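Local structure of beta-galactosidase (Bacillus circulans subsp. alkalophilus, 3TTY) at residues V401-L411 / Y423-Y431. The protein hydrolyses terminal beta-galactosyl residues of beta-galactosides, as a glycoside hydrolase with a TIM-barrel catalytic domain. Sequence-based numbering, arbitrary orientation.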
# COMPACT_ATOMS: atom_id res chain seq x y z
N VAL A 401 1.28 8.30 -35.40
CA VAL A 401 1.15 7.28 -34.37
C VAL A 401 -0.17 7.42 -33.61
O VAL A 401 -0.52 8.50 -33.10
CB VAL A 401 2.37 7.23 -33.42
CG1 VAL A 401 2.96 8.60 -33.25
CG2 VAL A 401 1.97 6.61 -32.08
N MET A 402 -0.89 6.32 -33.56
CA MET A 402 -2.26 6.28 -33.09
C MET A 402 -2.30 6.03 -31.60
O MET A 402 -1.49 5.29 -31.05
CB MET A 402 -3.03 5.15 -33.79
CG MET A 402 -3.41 5.43 -35.22
SD MET A 402 -4.15 3.98 -35.99
CE MET A 402 -4.82 4.71 -37.48
N TYR A 403 -3.27 6.66 -30.96
CA TYR A 403 -3.52 6.52 -29.54
C TYR A 403 -5.04 6.59 -29.39
O TYR A 403 -5.70 7.35 -30.09
CB TYR A 403 -2.84 7.66 -28.75
CG TYR A 403 -3.34 7.76 -27.33
CD1 TYR A 403 -2.94 6.83 -26.37
CD2 TYR A 403 -4.23 8.75 -26.95
CE1 TYR A 403 -3.41 6.90 -25.07
CE2 TYR A 403 -4.70 8.83 -25.65
CZ TYR A 403 -4.29 7.89 -24.72
OH TYR A 403 -4.75 7.95 -23.43
N ASP A 404 -5.60 5.81 -28.49
CA ASP A 404 -7.05 5.80 -28.31
C ASP A 404 -7.42 5.54 -26.87
O ASP A 404 -6.90 4.61 -26.27
CB ASP A 404 -7.69 4.71 -29.18
CG ASP A 404 -9.21 4.74 -29.12
OD1 ASP A 404 -9.79 3.90 -28.41
OD2 ASP A 404 -9.82 5.61 -29.75
N TRP A 405 -8.34 6.34 -26.32
CA TRP A 405 -8.69 6.21 -24.90
C TRP A 405 -9.49 4.95 -24.58
O TRP A 405 -9.35 4.38 -23.48
CB TRP A 405 -9.44 7.45 -24.37
CG TRP A 405 -8.55 8.49 -23.78
CD1 TRP A 405 -8.20 8.62 -22.47
CD2 TRP A 405 -7.91 9.57 -24.48
NE1 TRP A 405 -7.37 9.72 -22.30
CE2 TRP A 405 -7.18 10.32 -23.52
CE3 TRP A 405 -7.89 9.99 -25.82
CZ2 TRP A 405 -6.43 11.45 -23.86
CZ3 TRP A 405 -7.14 11.11 -26.15
CH2 TRP A 405 -6.42 11.83 -25.18
N GLU A 406 -10.33 4.51 -25.52
CA GLU A 406 -11.20 3.35 -25.28
C GLU A 406 -10.36 2.09 -25.33
O GLU A 406 -10.52 1.18 -24.52
CB GLU A 406 -12.36 3.29 -26.29
CG GLU A 406 -13.37 4.42 -26.12
CD GLU A 406 -14.59 4.31 -27.04
OE1 GLU A 406 -14.43 3.85 -28.19
OE2 GLU A 406 -15.70 4.68 -26.61
N ASN A 407 -9.45 2.05 -26.29
CA ASN A 407 -8.45 1.00 -26.32
C ASN A 407 -7.67 0.96 -25.00
O ASN A 407 -7.43 -0.11 -24.43
CB ASN A 407 -7.49 1.23 -27.48
CG ASN A 407 -6.43 0.16 -27.59
OD1 ASN A 407 -6.73 -1.03 -27.50
ND2 ASN A 407 -5.18 0.57 -27.80
N ARG A 408 -7.26 2.13 -24.51
CA ARG A 408 -6.54 2.24 -23.25
C ARG A 408 -7.34 1.66 -22.07
O ARG A 408 -6.83 0.85 -21.30
CB ARG A 408 -6.18 3.69 -22.95
CG ARG A 408 -5.49 3.88 -21.61
CD ARG A 408 -4.85 5.26 -21.47
NE ARG A 408 -4.10 5.41 -20.23
CZ ARG A 408 -3.46 6.53 -19.87
NH1 ARG A 408 -3.48 7.59 -20.66
NH2 ARG A 408 -2.81 6.58 -18.71
N TRP A 409 -8.59 2.09 -21.93
CA TRP A 409 -9.46 1.59 -20.86
C TRP A 409 -9.59 0.07 -20.89
O TRP A 409 -9.45 -0.60 -19.85
CB TRP A 409 -10.84 2.21 -20.97
CG TRP A 409 -10.88 3.69 -20.71
CD1 TRP A 409 -9.97 4.42 -19.99
CD2 TRP A 409 -11.87 4.61 -21.16
NE1 TRP A 409 -10.34 5.74 -19.97
CE2 TRP A 409 -11.50 5.89 -20.68
CE3 TRP A 409 -13.03 4.49 -21.93
CZ2 TRP A 409 -12.27 7.03 -20.93
CZ3 TRP A 409 -13.78 5.61 -22.19
CH2 TRP A 409 -13.40 6.87 -21.68
N ALA A 410 -9.88 -0.49 -22.06
CA ALA A 410 -10.00 -1.95 -22.18
C ALA A 410 -8.69 -2.66 -21.80
O ALA A 410 -8.70 -3.64 -21.03
CB ALA A 410 -10.45 -2.34 -23.57
N LEU A 411 -7.56 -2.16 -22.30
CA LEU A 411 -6.26 -2.72 -21.94
C LEU A 411 -6.02 -2.65 -20.44
O LEU A 411 -5.58 -3.61 -19.83
CB LEU A 411 -5.13 -2.01 -22.66
CG LEU A 411 -4.81 -2.47 -24.08
CD1 LEU A 411 -3.69 -1.64 -24.64
CD2 LEU A 411 -4.46 -3.96 -24.08
N TYR A 423 0.17 0.44 -21.73
CA TYR A 423 -0.19 0.93 -23.07
C TYR A 423 0.58 2.17 -23.46
O TYR A 423 1.24 2.21 -24.51
CB TYR A 423 -1.69 1.20 -23.15
CG TYR A 423 -2.20 1.76 -24.46
CD1 TYR A 423 -1.84 1.20 -25.68
CD2 TYR A 423 -3.09 2.84 -24.48
CE1 TYR A 423 -2.33 1.70 -26.88
CE2 TYR A 423 -3.59 3.34 -25.67
CZ TYR A 423 -3.20 2.77 -26.86
OH TYR A 423 -3.68 3.29 -28.04
N VAL A 424 0.50 3.20 -22.63
CA VAL A 424 1.16 4.46 -22.93
C VAL A 424 2.68 4.28 -23.08
O VAL A 424 3.29 4.87 -23.99
CB VAL A 424 0.82 5.57 -21.90
CG1 VAL A 424 1.66 6.80 -22.14
CG2 VAL A 424 -0.67 5.93 -21.99
N ASN A 425 3.28 3.46 -22.22
CA ASN A 425 4.72 3.20 -22.33
C ASN A 425 5.08 2.66 -23.72
O ASN A 425 6.05 3.10 -24.34
CB ASN A 425 5.23 2.25 -21.24
CG ASN A 425 5.44 2.94 -19.89
OD1 ASN A 425 5.69 2.28 -18.88
ND2 ASN A 425 5.33 4.26 -19.87
N GLU A 426 4.30 1.69 -24.20
CA GLU A 426 4.52 1.11 -25.53
C GLU A 426 4.33 2.16 -26.62
O GLU A 426 5.15 2.25 -27.52
CB GLU A 426 3.61 -0.09 -25.78
CG GLU A 426 3.81 -1.21 -24.78
CD GLU A 426 5.23 -1.77 -24.80
OE1 GLU A 426 5.71 -2.19 -25.88
OE2 GLU A 426 5.87 -1.78 -23.73
N VAL A 427 3.26 2.95 -26.54
CA VAL A 427 3.06 3.98 -27.55
C VAL A 427 4.27 4.92 -27.58
O VAL A 427 4.76 5.28 -28.64
CB VAL A 427 1.74 4.78 -27.34
CG1 VAL A 427 1.70 5.99 -28.26
CG2 VAL A 427 0.51 3.91 -27.59
N HIS A 428 4.75 5.29 -26.39
CA HIS A 428 5.92 6.16 -26.27
C HIS A 428 7.22 5.55 -26.81
O HIS A 428 8.06 6.26 -27.35
CB HIS A 428 6.10 6.63 -24.82
CG HIS A 428 7.30 7.50 -24.61
ND1 HIS A 428 8.37 7.13 -23.82
CD2 HIS A 428 7.61 8.72 -25.11
CE1 HIS A 428 9.28 8.08 -23.83
NE2 HIS A 428 8.84 9.06 -24.61
N LYS A 429 7.40 4.24 -26.67
CA LYS A 429 8.62 3.61 -27.19
C LYS A 429 8.75 3.88 -28.68
O LYS A 429 9.85 4.08 -29.19
CB LYS A 429 8.65 2.11 -26.92
CG LYS A 429 8.87 1.73 -25.47
CD LYS A 429 8.72 0.23 -25.27
CE LYS A 429 9.04 -0.14 -23.83
NZ LYS A 429 8.62 -1.51 -23.52
N TYR A 430 7.62 3.88 -29.38
CA TYR A 430 7.62 4.12 -30.82
C TYR A 430 7.79 5.60 -31.12
O TYR A 430 8.51 5.98 -32.04
CB TYR A 430 6.36 3.54 -31.48
CG TYR A 430 6.46 2.05 -31.72
CD1 TYR A 430 6.95 1.53 -32.92
CD2 TYR A 430 6.11 1.15 -30.72
CE1 TYR A 430 7.08 0.17 -33.12
CE2 TYR A 430 6.23 -0.21 -30.91
CZ TYR A 430 6.71 -0.70 -32.11
OH TYR A 430 6.82 -2.07 -32.29
N TYR A 431 7.12 6.44 -30.33
CA TYR A 431 7.23 7.88 -30.51
C TYR A 431 8.66 8.38 -30.24
O TYR A 431 9.19 9.18 -31.00
CB TYR A 431 6.23 8.62 -29.63
CG TYR A 431 6.19 10.11 -29.90
CD1 TYR A 431 5.35 10.63 -30.88
CD2 TYR A 431 7.00 10.99 -29.19
CE1 TYR A 431 5.30 12.00 -31.13
CE2 TYR A 431 6.96 12.36 -29.44
CZ TYR A 431 6.12 12.85 -30.41
OH TYR A 431 6.08 14.19 -30.66
O HOH W 1 -2.24 2.69 -30.16
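Tyr423 OH, buried at the end of its ring, accepts from Asp404 N at 3.2 Å. The bond is bent, 141° at the hydrogen. The same hydroxyl donates to a water at 2.6 Å, and that water donates to Met402 O. With chi1 at 178° the Tyr423 ring points away from its own backbone N and reaches from the start of helix 423-431 to the turn before helix 405-411. There Asp404 is the N-cap: its OD1 takes Asn407 N through the anti lone pair. Asn407 ND2 sits 3.1 Å from Tyr423 CZ, with the amide plane almost perpendicular to the ring; the strongest polar partner of this side chain is Met463. Arg408 CB and Leu411 CD1 also touch the Tyr423 ring. In the trimerisation domain, strand 399-402 lies inside a mixed sheet, between strands 441-444 and 455-458; the chain leaves it through Tyr403 and Asp404 into helix 405-411, a beta-alpha connection. Tyr403 meets Tyr423 rim to rim, CE1 to CE2 3.6 Å, their planes 18° apart. A phenylalanine in place of Tyr423 would probably leave Asp404 N and the water without their shared partner. Arg408 reaches out extended, and Val424 CG2 lies over the centre of its guanidinium face. In the plane of that group, NH1 donates to Tyr403 OH at 3.1 Å; NE pairs with Glu412. Farther along helix 423-431, Val427 CG1 meets Val401 CG2 on the strand, while Val401 CG1 meets the Tyr431 ring edge at CD1, 3.9 Å away.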